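Local coordinates for MoaD/ThiS family protein (Mycobacterium tuberculosis, PDB 6JBZ), which probably acts as a small ubiquitin-like sulfur carrier in molybdenum cofactor biosynthesis, as other MoaD proteins do, at residues V15-A20 and G28-T33; C61-D66 and I83-P88. All blocks are in the same frame, centred on the assembly; numbering follows the deposited sequence.

Overall arrangement
Contacts 1 and 2 are the two antiparallel strand pairings that flank the middle of one mixed sheet, their centres 10 Å apart. Between them, strand 11-17 of contact 1 runs parallel to strand 82-86 of contact 2, and a probable hydrogen bond from V85 N to R16 O (2.8 Å) stitches the two together. A salt bridge between R16 NH2 and D84 OD2, 2.6 Å long, joins the contacts on the face away from helix 40-50. The chain of another protein packs against both, reaching F18 in contact 1 and D84, L86 and P87 in contact 2. Beyond P88 the chain runs on to the C-terminal glycine pair, probably the sulfur-carrying end, as in other MoaD proteins.

Contact 1: residues V15-A20 and G28-T33; sequences VRYFAA and GSEKVT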
loop_
_atom_site.group_PDB
_atom_site.type_symbol
_atom_site.label_atom_id
_atom_site.label_comp_id
_atom_site.label_asym_id
_atom_site.label_seq_id
_atom_site.Cartn_x
_atom_site.Cartn_y
_atom_site.Cartn_z
ATOM N N VAL B 15 40.149 -12.080 -2.479
ATOM C CA VAL B 15 39.177 -11.057 -2.112
ATOM C C VAL B 15 38.245 -10.810 -3.297
ATOM O O VAL B 15 38.710 -10.487 -4.383
ATOM C CB VAL B 15 39.846 -9.713 -1.710
ATOM C CG1 VAL B 15 38.789 -8.646 -1.434
ATOM C CG2 VAL B 15 40.749 -9.895 -0.512
ATOM N N ARG B 16 36.943 -10.981 -3.092
ATOM C CA ARG B 16 35.949 -10.511 -4.054
ATOM C C ARG B 16 35.293 -9.223 -3.559
ATOM O O ARG B 16 34.720 -9.186 -2.472
ATOM C CB ARG B 16 34.890 -11.573 -4.307
ATOM C CG ARG B 16 35.461 -12.885 -4.752
ATOM C CD ARG B 16 34.370 -13.800 -5.246
ATOM N NE ARG B 16 33.279 -13.921 -4.278
ATOM C CZ ARG B 16 32.117 -14.518 -4.541
ATOM N NH1 ARG B 16 31.904 -15.053 -5.737
ATOM N NH2 ARG B 16 31.167 -14.579 -3.612
ATOM N N TYR B 17 35.390 -8.170 -4.362
ATOM C CA TYR B 17 34.853 -6.857 -4.014
ATOM C C TYR B 17 33.460 -6.626 -4.600
ATOM O O TYR B 17 33.167 -7.118 -5.680
ATOM C CB TYR B 17 35.767 -5.764 -4.527
ATOM C CG TYR B 17 37.124 -5.657 -3.877
ATOM C CD1 TYR B 17 37.265 -5.080 -2.621
ATOM C CD2 TYR B 17 38.278 -6.073 -4.547
ATOM C CE1 TYR B 17 38.495 -4.953 -2.041
ATOM C CE2 TYR B 17 39.522 -5.940 -3.967
ATOM C CZ TYR B 17 39.624 -5.379 -2.715
ATOM O OH TYR B 17 40.856 -5.228 -2.115
ATOM N N PHE B 18 32.622 -5.845 -3.916
ATOM C CA PHE B 18 31.309 -5.509 -4.461
ATOM C C PHE B 18 30.992 -4.025 -4.377
ATOM O O PHE B 18 31.487 -3.313 -3.492
ATOM C CB PHE B 18 30.216 -6.330 -3.758
ATOM C CG PHE B 18 30.302 -7.798 -4.058
ATOM C CD1 PHE B 18 29.745 -8.314 -5.230
ATOM C CD2 PHE B 18 30.996 -8.654 -3.210
ATOM C CE1 PHE B 18 29.847 -9.657 -5.522
ATOM C CE2 PHE B 18 31.104 -10.001 -3.509
ATOM C CZ PHE B 18 30.534 -10.500 -4.657
ATOM N N ALA B 19 30.168 -3.566 -5.318
ATOM C CA ALA B 19 29.612 -2.213 -5.267
ATOM C C ALA B 19 30.700 -1.153 -5.039
ATOM O O ALA B 19 31.690 -1.123 -5.773
ATOM C CB ALA B 19 28.541 -2.126 -4.184
ATOM N N ALA B 20 30.532 -0.316 -4.016
ATOM C CA ALA B 20 31.466 0.779 -3.757
ATOM C C ALA B 20 32.896 0.306 -3.508
ATOM O O ALA B 20 33.849 1.038 -3.805
ATOM C CB ALA B 20 30.998 1.614 -2.580
ATOM N N GLY B 28 37.210 -6.417 -9.481
ATOM C CA GLY B 28 36.173 -7.243 -8.881
ATOM C C GLY B 28 36.734 -8.314 -7.963
ATOM O O GLY B 28 36.023 -8.850 -7.097
ATOM N N SER B 29 38.013 -8.637 -8.154
ATOM C CA SER B 29 38.699 -9.536 -7.240
ATOM C C SER B 29 40.205 -9.353 -7.282
ATOM O O SER B 29 40.747 -8.781 -8.231
ATOM C CB SER B 29 38.351 -10.996 -7.536
ATOM O OG SER B 29 39.097 -11.471 -8.631
ATOM N N GLU B 30 40.866 -9.862 -6.241
ATOM C CA GLU B 30 42.306 -9.737 -6.056
ATOM C C GLU B 30 42.793 -10.984 -5.330
ATOM O O GLU B 30 42.175 -11.398 -4.352
ATOM C CB GLU B 30 42.619 -8.473 -5.253
ATOM C CG GLU B 30 44.077 -8.042 -5.165
ATOM C CD GLU B 30 44.234 -6.688 -4.455
ATOM O OE1 GLU B 30 43.247 -6.181 -3.874
ATOM O OE2 GLU B 30 45.337 -6.111 -4.476
ATOM N N LYS B 31 43.866 -11.608 -5.815
ATOM C CA LYS B 31 44.533 -12.645 -5.032
ATOM C C LYS B 31 45.548 -11.977 -4.118
ATOM O O LYS B 31 46.416 -11.251 -4.576
ATOM C CB LYS B 31 45.203 -13.671 -5.932
ATOM C CG LYS B 31 44.282 -14.787 -6.373
ATOM C CD LYS B 31 44.726 -15.355 -7.708
ATOM C CE LYS B 31 43.877 -16.546 -8.126
ATOM N NZ LYS B 31 44.302 -17.069 -9.458
ATOM N N VAL B 32 45.423 -12.197 -2.819
ATOM C CA VAL B 32 46.296 -11.537 -1.849
ATOM C C VAL B 32 47.157 -12.568 -1.113
ATOM O O VAL B 32 46.644 -13.582 -0.646
ATOM C CB VAL B 32 45.469 -10.727 -0.822
ATOM C CG1 VAL B 32 46.375 -9.883 0.083
ATOM C CG2 VAL B 32 44.440 -9.862 -1.537
ATOM N N THR B 33 48.459 -12.323 -1.018
ATOM C CA THR B 33 49.351 -13.215 -0.273
ATOM C C THR B 33 49.596 -12.731 1.163
ATOM O O THR B 33 49.970 -11.588 1.395
ATOM C CB THR B 33 50.701 -13.373 -0.974
ATOM O OG1 THR B 33 50.519 -14.068 -2.207
ATOM C CG2 THR B 33 51.666 -14.172 -0.096
#
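Y17 extends its hydroxyl across to the carboxylate of E30, whose OE1 comes in at the edge of the tyrosine ring. Y17 OH donates to E30 OE1 over 3.1 Å, and the oxygen is met nearly head-on, with the carboxylate turned 41° from the ring. The E30 chain stands up from the sheet fully extended, CG anti to the backbone N (chi1 -170°), and the Y17 ring leans back over V15 to meet it. Within that strand the methyl CG1 of V15 backs the ring, 3.6 Å above its plane and over its centre. The other oxygen of E30, OE2, forms a salt bridge with R50 at the end of helix 40-50, so the carboxylate is gripped from strand and helix together, and its charge is probably well compensated.

Beneath these side chains the backbones run antiparallel. V15 and E30 form a hydrogen-bonded pair, with V15 N to E30 O at 2.8 Å and E30 N to V15 O at 2.9 Å. Y17 N adds a third bond, to G28 O (2.9 Å), just where segment 28-33 enters its strand.

The valines extend the apolar side of the pairing: CG2 of V15 meets CG2 of V32 at 3.8 Å, and L43 and L47 of helix 40-50 cover this face. R16 and S29 point to the other one. There F18 CZ lies over one face of the R16 guanidinium, offset toward its rim, and R16 NH2 forms a salt bridge with D84. Two antiparallel N-terminal strands, joined here through the short helix 19-25 and packed against a longer helix, are characteristic of the beta-grasp (ubiquitin-like) fold of the MoaD/ThiS family.

Contact 2: residues C61-D66 and I83-P88; sequences CSYLRD and IDVLPP
Strands 62-65 and 83-86 run antiparallel, their axes 4.5 Å apart at closest approach and 159° between directions, and four backbone hydrogen bonds join them in two hydrogen-bonded pairs. This is the pairing through which the C-terminal strand of the beta-grasp fold, central in the sheet, takes up its neighbour on the side away from strand 11-17. S62 and L86 exchange one pair of bonds, each 2.9 Å (S62 N to L86 O, L86 N to S62 O), and L64 and D84 exchange the other.

The side chains alternate between the two faces. On the face turned to helix 40-50, the Y63 ring stands beside V85, both side chains pointing the same way, and meets the methyl CG2 of V85 with its edge: CD1 to CG2 is 4.1 Å. The Y63 side chain also packs on I44 of that helix. At the start of the segment, C61 bends its sulfur back over the partner strand, SG anti to the carbonyl carbon (chi1 -72°), which places it 3.8 Å from V85 CG1, with the backbone of P87 close by.

On the opposite face L64 lies across its neighbours. Its CB abuts D84 CB at 3.7 Å, and its CG touches L86 CD1. The aliphatic carbons of L86 also flank the hydroxyl of S62. Here the chain of another protein packs on L64 and L86, and a polar side chain of it hydrogen-bonds D84 OD2.

At the far end R65 sends its guanidinium off to a salt bridge with D81, leaving only the base of its chain to this contact: R65 CB rests against I83 CD1, 3.8 Å away.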
loop_
_atom_site.group_PDB
_atom_site.type_symbol
_atom_site.label_atom_id
_atom_site.label_comp_id
_atom_site.label_asym_id
_atom_site.label_seq_id
_atom_site.Cartn_x
_atom_site.Cartn_y
_atom_site.Cartn_z
ATOM N N CYS B 61 32.001 -1.849 5.684
ATOM C CA CYS B 61 31.685 -3.104 5.016
ATOM C C CYS B 61 31.466 -4.204 6.021
ATOM O O CYS B 61 31.962 -4.148 7.147
ATOM C CB CYS B 61 32.798 -3.511 4.043
ATOM S SG CYS B 61 32.867 -2.500 2.582
ATOM N N SER B 62 30.700 -5.195 5.604
ATOM C CA SER B 62 30.632 -6.453 6.309
ATOM C C SER B 62 31.407 -7.402 5.419
ATOM O O SER B 62 31.697 -7.058 4.276
ATOM C CB SER B 62 29.192 -6.912 6.526
ATOM O OG SER B 62 28.576 -7.213 5.291
ATOM N N TYR B 63 31.752 -8.580 5.924
ATOM C CA TYR B 63 32.593 -9.497 5.170
ATOM C C TYR B 63 32.056 -10.901 5.241
ATOM O O TYR B 63 31.524 -11.314 6.262
ATOM C CB TYR B 63 34.020 -9.458 5.697
ATOM C CG TYR B 63 34.605 -8.070 5.710
ATOM C CD1 TYR B 63 35.255 -7.556 4.595
ATOM C CD2 TYR B 63 34.483 -7.262 6.823
ATOM C CE1 TYR B 63 35.779 -6.283 4.598
ATOM C CE2 TYR B 63 35.003 -5.985 6.835
ATOM C CZ TYR B 63 35.647 -5.501 5.718
ATOM O OH TYR B 63 36.166 -4.232 5.740
ATOM N N LEU B 64 32.175 -11.637 4.150
ATOM C CA LEU B 64 31.889 -13.058 4.193
ATOM C C LEU B 64 33.182 -13.853 4.040
ATOM O O LEU B 64 34.165 -13.368 3.478
ATOM C CB LEU B 64 30.910 -13.464 3.101
ATOM C CG LEU B 64 29.555 -12.772 3.006
ATOM C CD1 LEU B 64 28.792 -13.380 1.843
ATOM C CD2 LEU B 64 28.793 -12.895 4.311
ATOM N N ARG B 65 33.175 -15.085 4.528
ATOM C CA ARG B 65 34.296 -15.974 4.301
ATOM C C ARG B 65 33.781 -17.318 3.858
ATOM O O ARG B 65 33.151 -18.021 4.641
ATOM C CB ARG B 65 35.128 -16.106 5.562
ATOM C CG ARG B 65 36.141 -17.206 5.494
ATOM C CD ARG B 65 36.821 -17.296 6.823
ATOM N NE ARG B 65 37.891 -18.276 6.816
ATOM C CZ ARG B 65 38.030 -19.207 7.747
ATOM N NH1 ARG B 65 37.149 -19.265 8.743
ATOM N NH2 ARG B 65 39.044 -20.069 7.682
ATOM N N ASP B 66 34.027 -17.664 2.600
ATOM C CA ASP B 66 33.422 -18.847 2.010
ATOM C C ASP B 66 31.912 -18.887 2.280
ATOM O O ASP B 66 31.317 -19.945 2.537
ATOM C CB ASP B 66 34.108 -20.107 2.536
ATOM C CG ASP B 66 35.505 -20.262 1.998
ATOM O OD1 ASP B 66 35.953 -19.344 1.277
ATOM O OD2 ASP B 66 36.154 -21.286 2.297
ATOM N N ILE B 83 37.186 -14.144 0.452
ATOM C CA ILE B 83 36.640 -13.119 1.319
ATOM C C ILE B 83 35.798 -12.142 0.507
ATOM O O ILE B 83 36.326 -11.384 -0.309
ATOM C CB ILE B 83 37.758 -12.373 2.055
ATOM C CG1 ILE B 83 38.670 -13.373 2.747
ATOM C CG2 ILE B 83 37.188 -11.420 3.075
ATOM C CD1 ILE B 83 37.957 -14.156 3.830
ATOM N N ASP B 84 34.486 -12.177 0.719
ATOM C CA ASP B 84 33.573 -11.236 0.085
ATOM C C ASP B 84 33.522 -9.920 0.854
ATOM O O ASP B 84 33.395 -9.909 2.079
ATOM C CB ASP B 84 32.175 -11.842 -0.010
ATOM C CG ASP B 84 32.048 -12.824 -1.144
ATOM O OD1 ASP B 84 33.068 -13.119 -1.805
ATOM O OD2 ASP B 84 30.922 -13.307 -1.372
ATOM N N VAL B 85 33.622 -8.813 0.130
ATOM C CA VAL B 85 33.601 -7.488 0.735
ATOM C C VAL B 85 32.276 -6.815 0.404
ATOM O O VAL B 85 32.035 -6.463 -0.755
ATOM C CB VAL B 85 34.775 -6.629 0.223
ATOM C CG1 VAL B 85 34.700 -5.224 0.769
ATOM C CG2 VAL B 85 36.085 -7.269 0.597
ATOM N N LEU B 86 31.407 -6.655 1.398
ATOM C CA LEU B 86 30.059 -6.123 1.150
ATOM C C LEU B 86 29.851 -4.739 1.737
ATOM O O LEU B 86 29.742 -4.594 2.955
ATOM C CB LEU B 86 28.982 -7.034 1.734
ATOM C CG LEU B 86 29.086 -8.544 1.643
ATOM C CD1 LEU B 86 27.829 -9.139 2.239
ATOM C CD2 LEU B 86 29.247 -8.963 0.211
ATOM N N PRO B 87 29.755 -3.717 0.883
ATOM C CA PRO B 87 29.361 -2.408 1.427
ATOM C C PRO B 87 27.952 -2.468 2.023
ATOM O O PRO B 87 27.215 -3.438 1.777
ATOM C CB PRO B 87 29.406 -1.479 0.201
ATOM C CG PRO B 87 30.238 -2.228 -0.848
ATOM C CD PRO B 87 29.969 -3.685 -0.579
ATOM N N PRO B 88 27.536 -1.450 2.704
ATOM C CA PRO B 88 26.202 -1.483 3.261
ATOM C C PRO B 88 25.133 -1.603 2.194
ATOM O O PRO B 88 25.198 -0.983 1.166
ATOM C CB PRO B 88 26.095 -0.153 3.941
ATOM C CG PRO B 88 27.456 0.232 4.246
ATOM C CD PRO B 88 28.380 -0.448 3.334
#